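Local coordinates for uncharacterized lipoprotein GfcB (Escherichia coli K12, PDB 2IN5) that is of unknown function but, as a membrane lipoprotein resembling group 4 capsule protein B, may take part in capsule polysaccharide production or export, at residues Gln58-Ser63 and Met68-Asn73; Met37-Asn42 and Ile47-Gly52. All coordinates share one frame; numbering follows the deposited sequence.

In the fold
The two contacts are successive antiparallel hairpins of one mostly beta chain, and contact 2 closes before contact 1 opens. Their centres lie about 9 Å apart, and strand 47-55 of contact 2 runs beside strand 58-62 of contact 1. Two probable backbone hydrogen bonds mark this seam: Leu-62 N to Val-50 O at 2.7 Å, and Gly-52 N to Lys-60 O at 3.0 Å. Side chains cross it as well, since the indole of Trp-61 packs on Met-37, and its CB on Val-49. The strands therefore follow one another in space as in sequence: 36-41, 47-55, 58-62, 68-72. Both contacts also touch the second subunit of the dimeric assembly.

Contact 1: Gln58-Ser63 and Met68-Asn73; sequences QSKWLS and MLVTHN
Trp-61 and Thr-71 meet through a side-chain hydrogen bond, NE1 to OG1 at 3.0 Å, that runs diagonally from the Trp-61/Leu-69 pair to the Ser-59/Thr-71 pair. With CG anti to its own carbonyl carbon (chi1 -48°), the indole lies back along the strand and brings its N-H to the hydroxyl, which sits 19° out of the ring plane. The same ring edge faces Leu-69 O, 3.4 Å from CD1 and in plane with it. That carbonyl also accepts the backbone N-H of Trp-61 at 2.9 Å. Leu-69 N returns a bond to Trp-61 O, and Ser-59 and Thr-71 exchange a second such pair, so the register rests on four backbone bonds. On the other face, selenium of Met-68 (selenomethionine) presses against Lys-60 CG at 3.6 Å, while Leu-62 CD2 reaches Met-68 CB. Lys-60 carries its ammonium past this apolar patch to a salt bridge with Glu-55 of the same chain. Packing slackens toward the partly exposed Gln-58, whose extended chain merely brushes Val-70 CG1, CD standing 3.9 Å away. With an alanine in place of Trp-61, the Thr-71 hydroxyl would probably lose its indole donor, and a gap would be likely to open beside Met-37. Ser-59 OG bonds to Gln-5 of the second subunit, which also packs on Trp-61. This hairpin is flanked within the chain by strand 47-55 beside residues 58-62 and strand 75-80 beside residues 68-72.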
loop_
_atom_site.group_PDB
_atom_site.type_symbol
_atom_site.label_atom_id
_atom_site.label_comp_id
_atom_site.label_asym_id
_atom_site.label_seq_id
_atom_site.Cartn_x
_atom_site.Cartn_y
_atom_site.Cartn_z
ATOM N N GLN A 58 6.357 -3.826 -5.172
ATOM C CA GLN A 58 6.921 -2.576 -4.695
ATOM C C GLN A 58 6.925 -2.588 -3.169
ATOM O O GLN A 58 5.880 -2.734 -2.545
ATOM C CB GLN A 58 6.102 -1.400 -5.218
ATOM C CG GLN A 58 6.672 -0.783 -6.472
ATOM C CD GLN A 58 5.831 0.369 -6.979
ATOM O OE1 GLN A 58 6.283 1.158 -7.803
ATOM N NE2 GLN A 58 4.594 0.464 -6.494
ATOM N N SER A 59 8.104 -2.449 -2.580
ATOM C CA SER A 59 8.241 -2.457 -1.127
ATOM C C SER A 59 8.016 -1.067 -0.556
ATOM O O SER A 59 8.735 -0.135 -0.902
ATOM C CB SER A 59 9.640 -2.936 -0.730
ATOM O OG SER A 59 9.865 -4.278 -1.118
ATOM N N LYS A 60 7.024 -0.918 0.315
ATOM C CA LYS A 60 6.757 0.393 0.912
ATOM C C LYS A 60 7.229 0.461 2.361
ATOM O O LYS A 60 6.635 -0.159 3.235
ATOM C CB LYS A 60 5.266 0.720 0.859
ATOM C CG LYS A 60 4.771 1.175 -0.495
ATOM C CD LYS A 60 4.518 0.024 -1.434
ATOM C CE LYS A 60 3.939 0.542 -2.743
ATOM N NZ LYS A 60 2.723 1.370 -2.508
ATOM N N TRP A 61 8.290 1.230 2.596
ATOM C CA TRP A 61 8.871 1.396 3.925
ATOM C C TRP A 61 8.350 2.650 4.636
ATOM O O TRP A 61 8.268 3.726 4.048
ATOM C CB TRP A 61 10.393 1.465 3.820
ATOM C CG TRP A 61 10.977 0.383 2.967
ATOM C CD1 TRP A 61 10.962 0.319 1.603
ATOM C CD2 TRP A 61 11.650 -0.801 3.416
ATOM N NE1 TRP A 61 11.585 -0.828 1.173
ATOM C CE2 TRP A 61 12.018 -1.535 2.263
ATOM C CE3 TRP A 61 11.978 -1.313 4.676
ATOM C CZ2 TRP A 61 12.701 -2.756 2.333
ATOM C CZ3 TRP A 61 12.657 -2.528 4.752
ATOM C CH2 TRP A 61 13.011 -3.237 3.583
ATOM N N LEU A 62 8.012 2.500 5.910
ATOM C CA LEU A 62 7.473 3.597 6.702
ATOM C C LEU A 62 8.372 4.034 7.845
ATOM O O LEU A 62 8.886 3.202 8.584
ATOM C CB LEU A 62 6.128 3.176 7.275
ATOM C CG LEU A 62 5.068 2.846 6.229
ATOM C CD1 LEU A 62 3.907 2.131 6.879
ATOM C CD2 LEU A 62 4.624 4.129 5.550
ATOM N N SER A 63 8.541 5.342 8.014
ATOM C CA SER A 63 9.372 5.849 9.104
ATOM C C SER A 63 8.499 6.171 10.318
ATOM O O SER A 63 7.299 5.886 10.322
ATOM C CB SER A 63 10.117 7.104 8.667
ATOM O OG SER A 63 9.227 8.194 8.574
HETATM N N MSE A 68 7.196 7.933 3.642
HETATM C CA MSE A 68 7.291 6.656 2.947
HETATM C C MSE A 68 8.376 6.569 1.889
HETATM O O MSE A 68 8.682 7.545 1.221
HETATM C CB MSE A 68 5.941 6.317 2.317
HETATM C CG MSE A 68 5.964 5.082 1.432
HETATM SE SE MSE A 68 4.193 4.428 0.987
HETATM C CE MSE A 68 3.858 5.523 -0.571
ATOM N N LEU A 69 8.963 5.385 1.756
ATOM C CA LEU A 69 9.999 5.134 0.758
ATOM C C LEU A 69 9.548 3.949 -0.079
ATOM O O LEU A 69 9.108 2.943 0.469
ATOM C CB LEU A 69 11.337 4.807 1.420
ATOM C CG LEU A 69 12.296 5.983 1.543
ATOM C CD1 LEU A 69 11.914 6.837 2.732
ATOM C CD2 LEU A 69 13.697 5.457 1.688
ATOM N N VAL A 70 9.640 4.056 -1.399
ATOM C CA VAL A 70 9.220 2.953 -2.263
ATOM C C VAL A 70 10.422 2.418 -3.009
ATOM O O VAL A 70 11.154 3.158 -3.649
ATOM C CB VAL A 70 8.150 3.406 -3.256
ATOM C CG1 VAL A 70 7.729 2.237 -4.159
ATOM C CG2 VAL A 70 6.962 3.951 -2.479
ATOM N N THR A 71 10.631 1.119 -2.930
ATOM C CA THR A 71 11.796 0.556 -3.579
ATOM C C THR A 71 11.530 -0.810 -4.178
ATOM O O THR A 71 10.478 -1.411 -3.974
ATOM C CB THR A 71 12.943 0.353 -2.558
ATOM O OG1 THR A 71 12.594 -0.735 -1.693
ATOM C CG2 THR A 71 13.175 1.601 -1.728
ATOM N N HIS A 72 12.501 -1.274 -4.944
ATOM C CA HIS A 72 12.463 -2.615 -5.469
ATOM C C HIS A 72 13.908 -3.075 -5.488
ATOM O O HIS A 72 14.740 -2.554 -6.237
ATOM C CB HIS A 72 11.863 -2.738 -6.861
ATOM C CG HIS A 72 11.835 -4.158 -7.332
ATOM N ND1 HIS A 72 12.942 -4.776 -7.877
ATOM C CD2 HIS A 72 10.905 -5.127 -7.176
ATOM C CE1 HIS A 72 12.695 -6.062 -8.029
ATOM N NE2 HIS A 72 11.467 -6.302 -7.609
ATOM N N ASN A 73 14.199 -4.044 -4.630
ATOM C CA ASN A 73 15.540 -4.588 -4.478
ATOM C C ASN A 73 16.628 -3.524 -4.392
ATOM O O ASN A 73 17.565 -3.493 -5.206
ATOM C CB ASN A 73 15.870 -5.575 -5.599
ATOM C CG ASN A 73 16.839 -6.646 -5.135
ATOM O OD1 ASN A 73 16.793 -7.055 -3.978
ATOM N ND2 ASN A 73 17.708 -7.112 -6.030
#

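Contact 2: Met37-Asn42 and Ile47-Gly52; sequences MYLRLN and IFVVLG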
loop_
_atom_site.group_PDB
_atom_site.type_symbol
_atom_site.label_atom_id
_atom_site.label_comp_id
_atom_site.label_asym_id
_atom_site.label_seq_id
_atom_site.Cartn_x
_atom_site.Cartn_y
_atom_site.Cartn_z
HETATM N N MSE A 37 15.082 -1.310 7.826
HETATM C CA MSE A 37 16.165 -0.668 7.106
HETATM C C MSE A 37 16.717 0.595 7.808
HETATM O O MSE A 37 16.016 1.255 8.585
HETATM C CB MSE A 37 15.620 -0.303 5.722
HETATM C CG MSE A 37 16.518 0.555 4.862
HETATM SE SE MSE A 37 15.497 1.973 4.004
HETATM C CE MSE A 37 14.363 0.884 2.880
ATOM N N TYR A 38 17.978 0.919 7.537
ATOM C CA TYR A 38 18.597 2.124 8.077
ATOM C C TYR A 38 18.662 3.086 6.907
ATOM O O TYR A 38 19.276 2.784 5.886
ATOM C CB TYR A 38 20.014 1.852 8.599
ATOM C CG TYR A 38 20.045 1.330 10.018
ATOM C CD1 TYR A 38 20.948 0.335 10.399
ATOM C CD2 TYR A 38 19.138 1.793 10.969
ATOM C CE1 TYR A 38 20.937 -0.196 11.694
ATOM C CE2 TYR A 38 19.122 1.272 12.261
ATOM C CZ TYR A 38 20.020 0.278 12.614
ATOM O OH TYR A 38 19.979 -0.250 13.878
ATOM N N LEU A 39 18.010 4.233 7.046
ATOM C CA LEU A 39 17.994 5.230 5.983
ATOM C C LEU A 39 18.899 6.405 6.310
ATOM O O LEU A 39 18.948 6.865 7.444
ATOM C CB LEU A 39 16.567 5.749 5.765
ATOM C CG LEU A 39 16.451 6.981 4.858
ATOM C CD1 LEU A 39 16.982 6.632 3.475
ATOM C CD2 LEU A 39 15.001 7.452 4.766
ATOM N N ARG A 40 19.613 6.890 5.307
ATOM C CA ARG A 40 20.483 8.035 5.493
ATOM C C ARG A 40 20.279 8.979 4.304
ATOM O O ARG A 40 20.514 8.605 3.157
ATOM C CB ARG A 40 21.942 7.580 5.577
ATOM C CG ARG A 40 22.951 8.715 5.678
ATOM C CD ARG A 40 23.654 8.728 7.018
ATOM N NE ARG A 40 24.330 7.461 7.283
ATOM C CZ ARG A 40 24.953 7.173 8.422
ATOM N NH1 ARG A 40 24.987 8.066 9.404
ATOM N NH2 ARG A 40 25.535 5.990 8.581
ATOM N N LEU A 41 19.818 10.193 4.578
ATOM C CA LEU A 41 19.599 11.170 3.524
ATOM C C LEU A 41 20.600 12.302 3.633
ATOM O O LEU A 41 20.836 12.831 4.720
ATOM C CB LEU A 41 18.188 11.742 3.598
ATOM C CG LEU A 41 17.084 10.733 3.321
ATOM C CD1 LEU A 41 15.739 11.343 3.651
ATOM C CD2 LEU A 41 17.144 10.301 1.871
ATOM N N ASN A 42 21.179 12.668 2.496
ATOM C CA ASN A 42 22.164 13.739 2.431
ATOM C C ASN A 42 23.269 13.569 3.454
ATOM O O ASN A 42 23.633 14.527 4.132
ATOM C CB ASN A 42 21.499 15.094 2.658
ATOM C CG ASN A 42 20.522 15.449 1.572
ATOM O OD1 ASN A 42 20.899 15.634 0.414
ATOM N ND2 ASN A 42 19.252 15.548 1.937
ATOM N N ILE A 47 18.235 6.899 10.229
ATOM C CA ILE A 47 16.925 6.718 10.842
ATOM C C ILE A 47 16.448 5.303 10.571
ATOM O O ILE A 47 16.802 4.698 9.554
ATOM C CB ILE A 47 15.865 7.700 10.294
ATOM C CG1 ILE A 47 15.490 7.326 8.863
ATOM C CG2 ILE A 47 16.410 9.126 10.312
ATOM C CD1 ILE A 47 14.281 8.040 8.364
ATOM N N PHE A 48 15.635 4.786 11.485
ATOM C CA PHE A 48 15.092 3.442 11.386
ATOM C C PHE A 48 13.763 3.455 10.637
ATOM O O PHE A 48 12.859 4.215 10.979
ATOM C CB PHE A 48 14.883 2.870 12.784
ATOM C CG PHE A 48 14.707 1.387 12.807
ATOM C CD1 PHE A 48 15.752 0.551 12.429
ATOM C CD2 PHE A 48 13.504 0.820 13.196
ATOM C CE1 PHE A 48 15.602 -0.832 12.439
ATOM C CE2 PHE A 48 13.341 -0.561 13.210
ATOM C CZ PHE A 48 14.395 -1.388 12.831
ATOM N N VAL A 49 13.654 2.603 9.620
ATOM C CA VAL A 49 12.448 2.502 8.798
ATOM C C VAL A 49 11.977 1.039 8.776
ATOM O O VAL A 49 12.787 0.124 8.826
ATOM C CB VAL A 49 12.754 2.997 7.358
ATOM C CG1 VAL A 49 11.541 2.844 6.478
ATOM C CG2 VAL A 49 13.195 4.450 7.391
ATOM N N VAL A 50 10.671 0.819 8.710
ATOM C CA VAL A 50 10.141 -0.534 8.710
ATOM C C VAL A 50 9.371 -0.823 7.411
ATOM O O VAL A 50 8.853 0.098 6.781
ATOM C CB VAL A 50 9.213 -0.734 9.947
ATOM C CG1 VAL A 50 8.037 0.218 9.877
ATOM C CG2 VAL A 50 8.723 -2.156 10.025
ATOM N N LEU A 51 9.310 -2.090 6.995
ATOM C CA LEU A 51 8.587 -2.440 5.772
ATOM C C LEU A 51 7.146 -2.666 6.140
ATOM O O LEU A 51 6.801 -3.666 6.771
ATOM C CB LEU A 51 9.156 -3.708 5.114
ATOM C CG LEU A 51 8.405 -4.308 3.905
ATOM C CD1 LEU A 51 8.259 -3.275 2.780
ATOM C CD2 LEU A 51 9.173 -5.524 3.406
ATOM N N GLY A 52 6.301 -1.722 5.745
ATOM C CA GLY A 52 4.891 -1.828 6.055
ATOM C C GLY A 52 4.152 -2.817 5.176
ATOM O O GLY A 52 3.418 -3.658 5.683
#
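Leu-39 sets its CB into the notch between Ile-47 and Val-49, 3.6 Å from Ile-47 CG1 and 4.0 Å from Val-49 CG2. Ile-47 holds CG1 between its backbone N and carbonyl carbon (chi1 71°), which lays its chain alongside Leu-39, and CD1 comes 3.7 Å from Leu-39 CD2. Farther along this face, the selenium of Met-37 (selenomethionine) packs more loosely over Val-49, 4.5 Å from its CB. The opposite face carries the aromatic pair Tyr-38 and Phe-48. One corner of the tyrosine ring abuts the phenylalanine, CE2 to CD1 at 3.5 Å, with the planes inclined at 62°. Ile-29 of helix 26-31 touches both rings, and Arg-46 makes a cation-pi contact with Tyr-38. Four backbone bonds fix the register: Met-37 and Val-49 exchange one pair, Leu-39 and Ile-47 the other, with Leu-39 N to Ile-47 O at 2.8 Å nearly straight. The segment axes run at 130°, so this antiparallel pair is strongly twisted: a beta hairpin with apolar pairs on one face and aromatics under a helix on the other.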